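Local coordinates for protein Esterase/lipase (Uncultured bacterium, PDB 3K6K) that probably hydrolyses carboxylic ester bonds, as a homologue of hormone-sensitive lipase with the alpha/beta hydrolase fold, at residues 244-249 with 274-279; 51-56 with 286-291; 84-89 with 151-156. One frame throughout, in Å; residues are numbered along the deposited sequence.

Interaction 1 of 3, residues 244-249 with 274-279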
ATOM      1  N   LEU A 244      -4.242   2.545  -7.637  1.00 14.71           N
ATOM      2  CA  LEU A 244      -3.449   1.345  -7.430  1.00 12.81           C
ATOM      3  C   LEU A 244      -2.041   1.785  -7.809  1.00 13.17           C
ATOM      4  O   LEU A 244      -1.831   2.309  -8.901  1.00 13.24           O
ATOM      5  CB  LEU A 244      -3.946   0.202  -8.305  1.00 13.84           C
ATOM      6  CG  LEU A 244      -3.163  -1.139  -8.176  1.00 14.47           C
ATOM      7  CD1 LEU A 244      -3.461  -1.940  -6.822  1.00  7.50           C
ATOM      8  CD2 LEU A 244      -3.370  -2.009  -9.422  1.00 10.42           C
ATOM      9  N   ILE A 245      -1.107   1.688  -6.859  1.00 12.46           N
ATOM     10  CA  ILE A 245       0.325   1.929  -7.063  1.00 11.09           C
ATOM     11  C   ILE A 245       1.110   0.583  -6.949  1.00 11.85           C
ATOM     12  O   ILE A 245       0.934  -0.209  -6.004  1.00 13.31           O
ATOM     13  CB  ILE A 245       0.887   2.997  -6.041  1.00 11.68           C
ATOM     14  CG1 ILE A 245       0.056   4.275  -6.050  1.00  7.51           C
ATOM     15  CG2 ILE A 245       2.338   3.376  -6.381  1.00 10.68           C
ATOM     16  CD1 ILE A 245       0.286   5.090  -4.919  1.00  8.51           C
ATOM     17  N   HIS A 246       1.921   0.265  -7.942  1.00 11.27           N
ATOM     18  CA  HIS A 246       2.905  -0.804  -7.756  1.00 11.19           C
ATOM     19  C   HIS A 246       4.306  -0.239  -7.739  1.00 11.64           C
ATOM     20  O   HIS A 246       4.544   0.808  -8.359  1.00 11.95           O
ATOM     21  CB  HIS A 246       2.778  -1.843  -8.832  1.00 10.87           C
ATOM     22  CG  HIS A 246       1.645  -2.764  -8.597  1.00  9.10           C
ATOM     23  ND1 HIS A 246       1.499  -3.959  -9.266  1.00 11.49           N
ATOM     24  CD2 HIS A 246       0.637  -2.703  -7.697  1.00 11.18           C
ATOM     25  CE1 HIS A 246       0.410  -4.562  -8.831  1.00 12.90           C
ATOM     26  NE2 HIS A 246      -0.113  -3.838  -7.852  1.00  9.43           N
ATOM     27  N   VAL A 247       5.242  -0.897  -7.059  1.00 10.55           N
ATOM     28  CA  VAL A 247       6.615  -0.394  -7.079  1.00 12.08           C
ATOM     29  C   VAL A 247       7.529  -1.515  -6.577  1.00 13.64           C
ATOM     30  O   VAL A 247       7.046  -2.486  -5.954  1.00 14.59           O
ATOM     31  CB  VAL A 247       6.700   0.930  -6.192  1.00 12.48           C
ATOM     32  CG1 VAL A 247       6.306   0.643  -4.691  1.00 10.48           C
ATOM     33  CG2 VAL A 247       8.032   1.647  -6.306  1.00 10.25           C
ATOM     34  N   GLY A 248       8.835  -1.392  -6.838  1.00 14.05           N
ATOM     35  CA  GLY A 248       9.823  -2.344  -6.359  1.00 13.93           C
ATOM     36  C   GLY A 248      10.589  -1.835  -5.155  1.00 14.40           C
ATOM     37  O   GLY A 248      10.564  -0.622  -4.861  1.00 15.67           O
ATOM     38  N   SER A 249      11.218  -2.762  -4.448  1.00 13.13           N
ATOM     39  CA  SER A 249      12.125  -2.465  -3.381  1.00 14.58           C
ATOM     40  C   SER A 249      13.343  -1.665  -3.814  1.00 15.18           C
ATOM     41  O   SER A 249      13.808  -0.816  -3.032  1.00 15.22           O
ATOM     42  CB  SER A 249      12.651  -3.765  -2.741  1.00 14.60           C
ATOM     43  OG  SER A 249      12.765  -4.819  -3.722  1.00 14.87           O
ATOM     44  N   LYS A 274       1.196  -1.910  -3.519  1.00 13.87           N
ATOM     45  CA  LYS A 274       1.999  -3.080  -3.315  1.00 13.29           C
ATOM     46  C   LYS A 274       3.478  -2.788  -3.643  1.00 13.02           C
ATOM     47  O   LYS A 274       3.811  -2.178  -4.650  1.00 11.90           O
ATOM     48  CB  LYS A 274       1.464  -4.241  -4.161  1.00 13.31           C
ATOM     49  CG  LYS A 274       2.036  -5.605  -3.804  1.00 15.35           C
ATOM     50  CD  LYS A 274       1.261  -6.660  -4.593  1.00 17.51           C
ATOM     51  CE  LYS A 274       1.712  -8.105  -4.333  1.00 16.91           C
ATOM     52  NZ  LYS A 274       0.635  -8.924  -4.986  1.00 19.14           N
ATOM     53  N   ILE A 275       4.365  -3.271  -2.782  1.00 13.07           N
ATOM     54  CA  ILE A 275       5.778  -3.120  -2.998  1.00 10.55           C
ATOM     55  C   ILE A 275       6.396  -4.473  -3.247  1.00 10.87           C
ATOM     56  O   ILE A 275       6.203  -5.385  -2.420  1.00 11.45           O
ATOM     57  CB  ILE A 275       6.422  -2.525  -1.775  1.00  9.19           C
ATOM     58  CG1 ILE A 275       5.834  -1.123  -1.507  1.00  7.13           C
ATOM     59  CG2 ILE A 275       7.908  -2.446  -2.011  1.00  6.42           C
ATOM     60  CD1 ILE A 275       6.304  -0.566  -0.167  1.00  5.99           C
ATOM     61  N   TRP A 276       7.187  -4.589  -4.309  1.00  9.00           N
ATOM     62  CA  TRP A 276       7.649  -5.885  -4.772  1.00  9.85           C
ATOM     63  C   TRP A 276       9.120  -6.174  -4.490  1.00 10.43           C
ATOM     64  O   TRP A 276       9.998  -5.539  -5.057  1.00  8.94           O
ATOM     65  CB  TRP A 276       7.344  -6.116  -6.264  1.00  8.73           C
ATOM     66  CG  TRP A 276       5.867  -6.037  -6.624  1.00 10.06           C
ATOM     67  CD1 TRP A 276       5.102  -4.904  -6.675  1.00  7.35           C
ATOM     68  CD2 TRP A 276       5.004  -7.124  -7.089  1.00 12.65           C
ATOM     69  NE1 TRP A 276       3.802  -5.227  -7.065  1.00  8.20           N
ATOM     70  CE2 TRP A 276       3.729  -6.564  -7.350  1.00  8.44           C
ATOM     71  CE3 TRP A 276       5.191  -8.504  -7.290  1.00  9.89           C
ATOM     72  CZ2 TRP A 276       2.666  -7.319  -7.770  1.00  8.33           C
ATOM     73  CZ3 TRP A 276       4.134  -9.245  -7.714  1.00 14.23           C
ATOM     74  CH2 TRP A 276       2.872  -8.651  -7.961  1.00  9.56           C
ATOM     75  N   PRO A 277       9.378  -7.200  -3.648  1.00 11.89           N
ATOM     76  CA  PRO A 277      10.717  -7.624  -3.216  1.00 12.12           C
ATOM     77  C   PRO A 277      11.708  -7.817  -4.397  1.00 12.23           C
ATOM     78  O   PRO A 277      11.398  -8.489  -5.400  1.00 10.74           O
ATOM     79  CB  PRO A 277      10.467  -8.977  -2.504  1.00 12.32           C
ATOM     80  CG  PRO A 277       8.994  -9.120  -2.343  1.00 12.68           C
ATOM     81  CD  PRO A 277       8.294  -8.020  -3.080  1.00 11.54           C
ATOM     82  N   ASP A 278      12.910  -7.266  -4.266  1.00 13.05           N
ATOM     83  CA  ASP A 278      13.951  -7.477  -5.315  1.00 14.29           C
ATOM     84  C   ASP A 278      13.563  -6.992  -6.747  1.00 13.64           C
ATOM     85  O   ASP A 278      14.210  -7.406  -7.736  1.00 13.55           O
ATOM     86  CB  ASP A 278      14.326  -8.980  -5.422  1.00 13.91           C
ATOM     87  CG  ASP A 278      14.881  -9.559  -4.119  1.00 16.65           C
ATOM     88  OD1 ASP A 278      15.668  -8.892  -3.423  1.00 14.13           O
ATOM     89  OD2 ASP A 278      14.555 -10.732  -3.824  1.00 17.67           O
ATOM     90  N   MET A 279      12.518  -6.176  -6.885  1.00 12.48           N
ATOM     91  CA  MET A 279      12.159  -5.631  -8.221  1.00 12.49           C
ATOM     92  C   MET A 279      12.709  -4.223  -8.442  1.00 12.31           C
ATOM     93  O   MET A 279      12.686  -3.393  -7.531  1.00 13.37           O
ATOM     94  CB  MET A 279      10.641  -5.649  -8.465  1.00 11.27           C
ATOM     95  CG  MET A 279      10.092  -7.099  -8.592  1.00 12.19           C
ATOM     96  SD  MET A 279      10.864  -7.830 -10.070  1.00 13.94           S
ATOM     97  CE  MET A 279      11.994  -8.879  -9.137  1.00 10.21           C
TER
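His246 and Trp276 meet obliquely on one face of the sheet: the indole NE1 stands over a face of the imidazole, offset toward its rim, with ND1 of His246 and NE1 of Trp276 3.4 Å apart and the ring planes inclined at 55°. ND1 of His246 is hydrogen-bonded to Ser296, in the helix 291-305 that packs over this face; the indole rests on Ser296 and Glu299 of the same helix. Lys274 runs alongside His246, its CB 3.9 Å from CD2 of the imidazole. With CG of Lys274 anti to the backbone N (chi1 -167°) and the rest of the chain extended, the ammonium is carried past the indole, CE over one face, to a salt bridge with Glu299. Behind these side chains, strands 243-248 and 271-276 lie parallel as the last two of the alpha/beta hydrolase sheet, joined through helix 254-266 in a beta-alpha-beta unit; Lys274 and Ile275 pair antiparallel with a strand of the second subunit, continuing the sheet into the dimer. Trp276 N donates to Val247 O at 2.7 Å, and this oxygen also lies at the edge of the indole, in its plane. Replacing Trp276 with an alanine would probably uncover one face of the His246 imidazole and open a gap beneath helix 291-305. On the opposite face of the sheet Val247 and Ile275 point the same way, their CG1 atoms 3.7 Å apart. Farther along, Trp276 O accepts both Ser249 N (3.1 Å) and, closing a type II turn, Met279 N, the two donors approaching from opposite sides of the carbonyl plane.

Interaction 2 of 3, residues 51-56 with 286-291. With SO4 (sulfate ion), chain E.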
ATOM      1  N   ARG A  51      13.499  -4.829 -29.427  1.00 39.91           N
ATOM      2  CA  ARG A  51      13.867  -6.228 -29.111  1.00 41.36           C
ATOM      3  C   ARG A  51      12.933  -7.011 -28.160  1.00 40.82           C
ATOM      4  O   ARG A  51      12.953  -8.239 -28.162  1.00 40.68           O
ATOM      5  CB  ARG A  51      15.291  -6.305 -28.515  1.00 42.56           C
ATOM      6  CG  ARG A  51      16.436  -6.681 -29.482  1.00 46.78           C
ATOM      7  CD  ARG A  51      17.027  -5.479 -30.256  1.00 52.82           C
ATOM      8  NE  ARG A  51      16.480  -5.300 -31.627  1.00 58.78           N
ATOM      9  CZ  ARG A  51      17.197  -5.358 -32.762  1.00 59.22           C
ATOM     10  NH1 ARG A  51      18.510  -5.598 -32.707  1.00 59.52           N
ATOM     11  NH2 ARG A  51      16.610  -5.158 -33.952  1.00 56.86           N
ATOM     12  N   PHE A  52      12.166  -6.326 -27.319  1.00 39.99           N
ATOM     13  CA  PHE A  52      11.337  -7.006 -26.334  1.00 39.81           C
ATOM     14  C   PHE A  52      10.038  -7.454 -26.958  1.00 38.60           C
ATOM     15  O   PHE A  52       9.498  -6.755 -27.826  1.00 39.87           O
ATOM     16  CB  PHE A  52      11.042  -6.082 -25.170  1.00 40.38           C
ATOM     17  CG  PHE A  52      12.197  -5.891 -24.241  1.00 43.39           C
ATOM     18  CD1 PHE A  52      12.133  -6.360 -22.931  1.00 46.76           C
ATOM     19  CD2 PHE A  52      13.355  -5.247 -24.661  1.00 45.09           C
ATOM     20  CE1 PHE A  52      13.208  -6.169 -22.058  1.00 47.35           C
ATOM     21  CE2 PHE A  52      14.433  -5.061 -23.784  1.00 46.03           C
ATOM     22  CZ  PHE A  52      14.357  -5.519 -22.492  1.00 46.29           C
ATOM     23  N   PRO A  53       9.512  -8.609 -26.523  1.00 37.15           N
ATOM     24  CA  PRO A  53       8.305  -9.131 -27.166  1.00 35.56           C
ATOM     25  C   PRO A  53       7.072  -8.289 -26.823  1.00 34.32           C
ATOM     26  O   PRO A  53       7.102  -7.541 -25.849  1.00 33.52           O
ATOM     27  CB  PRO A  53       8.218 -10.560 -26.638  1.00 35.41           C
ATOM     28  CG  PRO A  53       8.782 -10.468 -25.262  1.00 36.49           C
ATOM     29  CD  PRO A  53       9.950  -9.471 -25.405  1.00 37.87           C
ATOM     30  N   ARG A  54       6.046  -8.386 -27.672  1.00 32.45           N
ATOM     31  CA  ARG A  54       4.796  -7.629 -27.593  1.00 31.39           C
ATOM     32  C   ARG A  54       3.622  -8.637 -27.578  1.00 31.32           C
ATOM     33  O   ARG A  54       3.733  -9.716 -28.125  1.00 31.89           O
ATOM     34  CB  ARG A  54       4.678  -6.680 -28.788  1.00 30.75           C
ATOM     35  CG  ARG A  54       5.818  -5.706 -28.871  1.00 29.28           C
ATOM     36  CD  ARG A  54       5.824  -5.030 -30.187  1.00 33.23           C
ATOM     37  NE  ARG A  54       6.958  -4.113 -30.406  1.00 32.39           N
ATOM     38  CZ  ARG A  54       7.073  -3.337 -31.494  1.00 33.07           C
ATOM     39  NH1 ARG A  54       6.132  -3.378 -32.452  1.00 32.19           N
ATOM     40  NH2 ARG A  54       8.112  -2.524 -31.632  1.00 28.98           N
ATOM     41  N   ALA A  55       2.511  -8.339 -26.932  1.00 30.09           N
ATOM     42  CA  ALA A  55       1.542  -9.414 -26.791  1.00 29.89           C
ATOM     43  C   ALA A  55       0.994  -9.853 -28.170  1.00 29.18           C
ATOM     44  O   ALA A  55       0.726  -9.023 -29.052  1.00 27.68           O
ATOM     45  CB  ALA A  55       0.436  -9.046 -25.803  1.00 29.50           C
ATOM     46  N   GLU A  56       0.892 -11.165 -28.345  1.00 28.94           N
ATOM     47  CA  GLU A  56       0.402 -11.724 -29.588  1.00 29.47           C
ATOM     48  C   GLU A  56      -1.012 -11.248 -29.726  1.00 28.10           C
ATOM     49  O   GLU A  56      -1.768 -11.276 -28.764  1.00 27.55           O
ATOM     50  CB  GLU A  56       0.441 -13.258 -29.565  1.00 29.98           C
ATOM     51  CG  GLU A  56      -0.357 -13.955 -30.721  1.00 34.21           C
ATOM     52  CD  GLU A  56       0.056 -15.437 -30.895  1.00 41.29           C
ATOM     53  OE1 GLU A  56      -0.037 -15.954 -32.036  1.00 44.27           O
ATOM     54  OE2 GLU A  56       0.487 -16.089 -29.896  1.00 40.30           O
ATOM     55  N   TYR A 286       9.976  -6.235 -17.595  1.00 15.84           N
ATOM     56  CA  TYR A 286      10.917  -7.333 -17.697  1.00 14.93           C
ATOM     57  C   TYR A 286      10.320  -8.741 -17.505  1.00 14.72           C
ATOM     58  O   TYR A 286      11.029  -9.671 -17.094  1.00 14.29           O
ATOM     59  CB  TYR A 286      12.124  -7.065 -16.783  1.00 14.07           C
ATOM     60  CG  TYR A 286      12.648  -5.614 -16.957  1.00 15.22           C
ATOM     61  CD1 TYR A 286      12.596  -4.688 -15.918  1.00 17.60           C
ATOM     62  CD2 TYR A 286      13.199  -5.193 -18.165  1.00 16.23           C
ATOM     63  CE1 TYR A 286      13.049  -3.366 -16.107  1.00 19.02           C
ATOM     64  CE2 TYR A 286      13.679  -3.907 -18.356  1.00 16.05           C
ATOM     65  CZ  TYR A 286      13.605  -2.993 -17.341  1.00 20.49           C
ATOM     66  OH  TYR A 286      14.027  -1.711 -17.578  1.00 22.20           O
ATOM     67  N   GLY A 287       9.039  -8.906 -17.837  1.00 15.05           N
ATOM     68  CA  GLY A 287       8.396 -10.229 -17.838  1.00 14.55           C
ATOM     69  C   GLY A 287       9.311 -11.239 -18.484  1.00 15.72           C
ATOM     70  O   GLY A 287       9.474 -12.343 -17.985  1.00 15.94           O
ATOM     71  N   LYS A 288       9.977 -10.852 -19.567  1.00 16.16           N
ATOM     72  CA  LYS A 288      10.880 -11.771 -20.224  1.00 17.56           C
ATOM     73  C   LYS A 288      11.900 -12.429 -19.269  1.00 17.82           C
ATOM     74  O   LYS A 288      12.183 -13.622 -19.438  1.00 19.09           O
ATOM     75  CB  LYS A 288      11.559 -11.061 -21.386  1.00 17.52           C
ATOM     76  CG  LYS A 288      12.733 -11.793 -21.996  1.00 19.90           C
ATOM     77  CD  LYS A 288      13.203 -11.030 -23.249  1.00 24.97           C
ATOM     78  CE  LYS A 288      13.940 -11.904 -24.271  1.00 25.89           C
ATOM     79  NZ  LYS A 288      14.745 -11.048 -25.215  1.00 28.93           N
ATOM     80  N   PHE A 289      12.384 -11.651 -18.284  1.00 18.27           N
ATOM     81  CA  PHE A 289      13.456 -11.997 -17.314  1.00 18.45           C
ATOM     82  C   PHE A 289      12.989 -12.331 -15.909  1.00 18.49           C
ATOM     83  O   PHE A 289      13.433 -13.330 -15.343  1.00 19.00           O
ATOM     84  CB  PHE A 289      14.510 -10.879 -17.243  1.00 19.43           C
ATOM     85  CG  PHE A 289      15.082 -10.540 -18.601  1.00 21.02           C
ATOM     86  CD1 PHE A 289      14.737  -9.350 -19.233  1.00 19.52           C
ATOM     87  CD2 PHE A 289      15.836 -11.493 -19.306  1.00 20.39           C
ATOM     88  CE1 PHE A 289      15.236  -9.053 -20.509  1.00 23.91           C
ATOM     89  CE2 PHE A 289      16.300 -11.221 -20.621  1.00 21.59           C
ATOM     90  CZ  PHE A 289      16.027  -9.992 -21.201  1.00 22.99           C
ATOM     91  N   VAL A 290      12.128 -11.515 -15.303  1.00 17.60           N
ATOM     92  CA  VAL A 290      11.711 -11.874 -13.957  1.00 17.55           C
ATOM     93  C   VAL A 290      10.212 -12.203 -13.895  1.00 18.28           C
ATOM     94  O   VAL A 290       9.392 -11.589 -14.567  1.00 20.20           O
ATOM     95  CB  VAL A 290      12.138 -10.830 -12.918  1.00 16.78           C
ATOM     96  CG1 VAL A 290      13.621 -10.854 -12.745  1.00 18.65           C
ATOM     97  CG2 VAL A 290      11.670  -9.409 -13.338  1.00 16.29           C
ATOM     98  N   ASN A 291       9.877 -13.178 -13.082  1.00 18.48           N
ATOM     99  CA  ASN A 291       8.507 -13.689 -12.955  1.00 18.73           C
ATOM    100  C   ASN A 291       7.526 -12.679 -12.336  1.00 17.02           C
ATOM    101  O   ASN A 291       6.387 -12.565 -12.816  1.00 17.25           O
ATOM    102  CB  ASN A 291       8.510 -14.981 -12.152  1.00 18.23           C
ATOM    103  CG  ASN A 291       7.137 -15.656 -12.136  1.00 27.28           C
ATOM    104  OD1 ASN A 291       6.595 -15.901 -11.027  1.00 33.42           O
ATOM    105  ND2 ASN A 291       6.536 -15.944 -13.364  1.00 25.10           N
TER
HETATM  106  S   SO4 E 323       1.764 -13.243 -25.115  1.00 37.05           S
HETATM  107  O1  SO4 E 323       2.570 -12.985 -23.930  1.00 37.59           O
HETATM  108  O2  SO4 E 323       0.412 -12.700 -24.876  1.00 38.70           O
HETATM  109  O3  SO4 E 323       2.511 -12.615 -26.213  1.00 38.43           O
HETATM  110  O4  SO4 E 323       1.632 -14.653 -25.446  1.00 37.07           O
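Phe52 brings CE1 of its ring against both Phe289 and Tyr286, and this small aromatic cluster is the close-packed part of the contact. Its CE1 lies 3.9 Å from CE1 of Phe289 and 4.0 Å from CD2 of Tyr286, in each case at the edge of the partner ring and near its plane. The Phe52 and Phe289 side chains cross at about a right angle, whereas Phe52 and Tyr286 meet on a slant. CG of Phe52 is anti to its own carbonyl carbon (chi1 -75°), which turns the ring off its loop toward 286-291.

The solvent side is looser. Lys288 reaches out with an extended chain, its CD 4.2 Å from CD of Pro53, and its NZ stands almost on the normal of the Phe52 ring but 5.8 Å from the centroid, at most a weak cation-pi attraction. No hydrogen bond joins the two loops. Farther along, Glu56 N donates to O3 of a sulfate ion at 3.0 Å; the ion probably comes from the crystallisation liquor.

Residues 51-56 link helix 38-49 to strand 59-65 and rest on helix 96-110, where Phe52 touches Val101 and Ala55 N is hydrogen-bonded to Thr104. Residues 286-291 run up to helix 291-305, and Phe21 of helix 18-30 meets the rings of both Tyr286 and Phe289.

Interaction 3 of 3, residues 84-89 with 151-156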
ATOM      1  N   LEU A  84      -6.027   4.936 -20.808  1.00 16.89           N
ATOM      2  CA  LEU A  84      -5.287   5.988 -21.386  1.00 16.28           C
ATOM      3  C   LEU A  84      -3.918   5.932 -20.701  1.00 15.89           C
ATOM      4  O   LEU A  84      -3.853   6.189 -19.509  1.00 14.49           O
ATOM      5  CB  LEU A  84      -5.978   7.317 -21.078  1.00 15.66           C
ATOM      6  CG  LEU A  84      -5.242   8.584 -21.531  1.00 14.86           C
ATOM      7  CD1 LEU A  84      -4.819   8.403 -23.030  1.00 10.15           C
ATOM      8  CD2 LEU A  84      -6.097   9.854 -21.337  1.00 10.89           C
ATOM      9  N   TYR A  85      -2.861   5.599 -21.462  1.00 15.93           N
ATOM     10  CA  TYR A  85      -1.521   5.324 -20.913  1.00 16.86           C
ATOM     11  C   TYR A  85      -0.460   6.443 -21.138  1.00 17.61           C
ATOM     12  O   TYR A  85      -0.275   6.908 -22.264  1.00 18.62           O
ATOM     13  CB  TYR A  85      -0.973   3.956 -21.396  1.00 17.29           C
ATOM     14  CG  TYR A  85       0.209   3.496 -20.566  1.00 18.72           C
ATOM     15  CD1 TYR A  85       1.502   3.946 -20.847  1.00 19.75           C
ATOM     16  CD2 TYR A  85       0.024   2.624 -19.466  1.00 20.49           C
ATOM     17  CE1 TYR A  85       2.582   3.559 -20.026  1.00 23.67           C
ATOM     18  CE2 TYR A  85       1.069   2.230 -18.662  1.00 20.46           C
ATOM     19  CZ  TYR A  85       2.357   2.698 -18.940  1.00 23.60           C
ATOM     20  OH  TYR A  85       3.412   2.325 -18.130  1.00 22.06           O
ATOM     21  N   PHE A  86       0.277   6.805 -20.090  1.00 15.88           N
ATOM     22  CA  PHE A  86       1.390   7.716 -20.258  1.00 16.11           C
ATOM     23  C   PHE A  86       2.735   7.032 -19.930  1.00 16.15           C
ATOM     24  O   PHE A  86       2.913   6.535 -18.845  1.00 16.96           O
ATOM     25  CB  PHE A  86       1.227   8.986 -19.393  1.00 14.95           C
ATOM     26  CG  PHE A  86      -0.133   9.576 -19.417  1.00 15.96           C
ATOM     27  CD1 PHE A  86      -0.726   9.962 -20.617  1.00 18.72           C
ATOM     28  CD2 PHE A  86      -0.839   9.776 -18.231  1.00 18.15           C
ATOM     29  CE1 PHE A  86      -1.994  10.528 -20.630  1.00 19.60           C
ATOM     30  CE2 PHE A  86      -2.129  10.347 -18.227  1.00 17.14           C
ATOM     31  CZ  PHE A  86      -2.706  10.720 -19.419  1.00 19.30           C
ATOM     32  N   HIS A  87       3.687   7.033 -20.859  1.00 16.30           N
ATOM     33  CA  HIS A  87       4.949   6.321 -20.688  1.00 16.53           C
ATOM     34  C   HIS A  87       5.899   7.103 -19.772  1.00 16.23           C
ATOM     35  O   HIS A  87       5.707   8.263 -19.528  1.00 15.90           O
ATOM     36  CB  HIS A  87       5.611   6.093 -22.071  1.00 17.09           C
ATOM     37  CG  HIS A  87       6.135   7.349 -22.681  1.00 14.99           C
ATOM     38  ND1 HIS A  87       5.416   8.101 -23.590  1.00 18.19           N
ATOM     39  CD2 HIS A  87       7.264   8.045 -22.429  1.00 12.54           C
ATOM     40  CE1 HIS A  87       6.132   9.160 -23.935  1.00 14.05           C
ATOM     41  NE2 HIS A  87       7.247   9.151 -23.233  1.00 12.45           N
ATOM     42  N   GLY A  88       6.910   6.442 -19.249  1.00 16.83           N
ATOM     43  CA  GLY A  88       7.868   7.108 -18.419  1.00 17.02           C
ATOM     44  C   GLY A  88       9.110   7.377 -19.217  1.00 18.84           C
ATOM     45  O   GLY A  88       9.142   7.120 -20.464  1.00 16.65           O
ATOM     46  N   GLY A  89      10.110   7.918 -18.498  1.00 19.29           N
ATOM     47  CA  GLY A  89      11.380   8.337 -19.079  1.00 21.16           C
ATOM     48  C   GLY A  89      11.804   9.728 -18.609  1.00 23.18           C
ATOM     49  O   GLY A  89      12.458  10.492 -19.344  1.00 23.82           O
ATOM     50  N   ILE A 151     -12.939   4.435 -18.333  1.00 22.02           N
ATOM     51  CA  ILE A 151     -11.582   4.843 -18.555  1.00 19.99           C
ATOM     52  C   ILE A 151     -10.779   4.656 -17.290  1.00 19.86           C
ATOM     53  O   ILE A 151     -11.236   5.057 -16.203  1.00 19.69           O
ATOM     54  CB  ILE A 151     -11.511   6.289 -18.996  1.00 19.55           C
ATOM     55  CG1 ILE A 151     -12.334   6.463 -20.282  1.00 20.00           C
ATOM     56  CG2 ILE A 151     -10.081   6.699 -19.268  1.00 17.11           C
ATOM     57  CD1 ILE A 151     -12.509   7.920 -20.623  1.00 22.34           C
ATOM     58  N   ILE A 152      -9.611   4.010 -17.443  1.00 18.54           N
ATOM     59  CA  ILE A 152      -8.532   4.025 -16.461  1.00 18.12           C
ATOM     60  C   ILE A 152      -7.330   4.855 -16.952  1.00 18.33           C
ATOM     61  O   ILE A 152      -7.006   4.878 -18.144  1.00 18.41           O
ATOM     62  CB  ILE A 152      -8.043   2.607 -16.197  1.00 17.73           C
ATOM     63  CG1 ILE A 152      -9.180   1.722 -15.619  1.00 16.65           C
ATOM     64  CG2 ILE A 152      -6.827   2.663 -15.296  1.00 18.47           C
ATOM     65  CD1 ILE A 152      -9.505   1.997 -14.080  1.00 11.48           C
ATOM     66  N   ILE A 153      -6.640   5.514 -16.040  1.00 17.30           N
ATOM     67  CA  ILE A 153      -5.462   6.262 -16.433  1.00 16.32           C
ATOM     68  C   ILE A 153      -4.271   5.579 -15.776  1.00 17.43           C
ATOM     69  O   ILE A 153      -4.275   5.401 -14.549  1.00 16.56           O
ATOM     70  CB  ILE A 153      -5.497   7.683 -15.966  1.00 14.88           C
ATOM     71  CG1 ILE A 153      -6.896   8.249 -16.091  1.00 12.61           C
ATOM     72  CG2 ILE A 153      -4.488   8.502 -16.693  1.00 13.60           C
ATOM     73  CD1 ILE A 153      -7.334   8.625 -17.482  1.00 14.67           C
ATOM     74  N   ALA A 154      -3.279   5.207 -16.615  1.00 16.60           N
ATOM     75  CA  ALA A 154      -2.133   4.397 -16.222  1.00 15.21           C
ATOM     76  C   ALA A 154      -0.838   5.008 -16.747  1.00 14.68           C
ATOM     77  O   ALA A 154      -0.844   5.812 -17.651  1.00 15.31           O
ATOM     78  CB  ALA A 154      -2.295   2.996 -16.731  1.00 15.11           C
ATOM     79  N   GLY A 155       0.285   4.620 -16.183  1.00 13.82           N
ATOM     80  CA  GLY A 155       1.541   5.296 -16.498  1.00 12.76           C
ATOM     81  C   GLY A 155       2.655   4.921 -15.524  1.00 12.45           C
ATOM     82  O   GLY A 155       2.387   4.555 -14.360  1.00 12.18           O
ATOM     83  N   ASP A 156       3.892   4.980 -16.003  1.00 10.72           N
ATOM     84  CA  ASP A 156       5.047   4.620 -15.190  1.00 12.37           C
ATOM     85  C   ASP A 156       6.023   5.830 -14.977  1.00 13.11           C
ATOM     86  O   ASP A 156       6.062   6.792 -15.768  1.00 13.49           O
ATOM     87  CB  ASP A 156       5.738   3.373 -15.743  1.00 11.25           C
ATOM     88  CG  ASP A 156       6.256   3.568 -17.175  1.00 15.35           C
ATOM     89  OD1 ASP A 156       5.454   3.476 -18.170  1.00 13.16           O
ATOM     90  OD2 ASP A 156       7.456   3.834 -17.301  1.00 12.89           O
TER
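Tyr85 and Asp156 meet across two parallel neighbours, strands 82-86 and 151-156, in the middle of the alpha/beta hydrolase sheet. Gly155 on strand 151-156 begins a GxSxG sequence, consistent with the nucleophile elbow of this fold, with Ser157 as the probable nucleophile.

Backbone hydrogen bonds set the pairing. Leu84 N donates to Ile152 O at 2.8 Å, Ala154 N to Leu84 O, and Phe86 N to Ala154 O; the last rung, Asp156 N to Phe86 O, is weak at 3.4 Å.

Apolar packing divides between the two faces of the sheet. CE2 of Phe86 meets CG2 of Ile153 at 3.4 Å, the two side chains crossing at a slant beneath helix 158-172, while Leu84 CB lies by Ile153 CD1. On the other face, Tyr85 CD2 lies 3.6 Å from Ala154 CB, under helix 96-110.

The Tyr85 ring also makes a CH-pi contact: Gly155 CA sits over its face, 3.9 Å from the centroid. With CG of Tyr85 anti to the backbone N (chi1 -165°), the ring extends along the neighbouring strand toward Asp156. There the carboxylate OD1 lies in the ring plane at the hydroxyl edge, with ring and carboxylate planes 33° apart; Tyr85 OH and Asp156 OD1 are modelled 2.3 Å apart, a separation so short that the exact length of the hydrogen bond is doubtful.

How the interactions relate
Interactions 1 and 3 are buried pairings of parallel strands in one sheet, their centres about 17 Å apart: interaction 3 lies near the centre of the folded chain, interaction 1 at the sheet edge where the second subunit adds its own strand. Both combine backbone hydrogen bonds with side chains on two faces, but interaction 1 has a polar end reaching helix 291-305, whereas interaction 3 places a tyrosine against an aspartate inside the protein. Interaction 2 is a surface contact of two loops, held mainly by aromatic carbon contacts without hydrogen bonds between them. It brings together chain regions flanking both strand pairs in sequence, and touches interaction 1 where Met279 SD lies 3.7 Å from Val290 CG2.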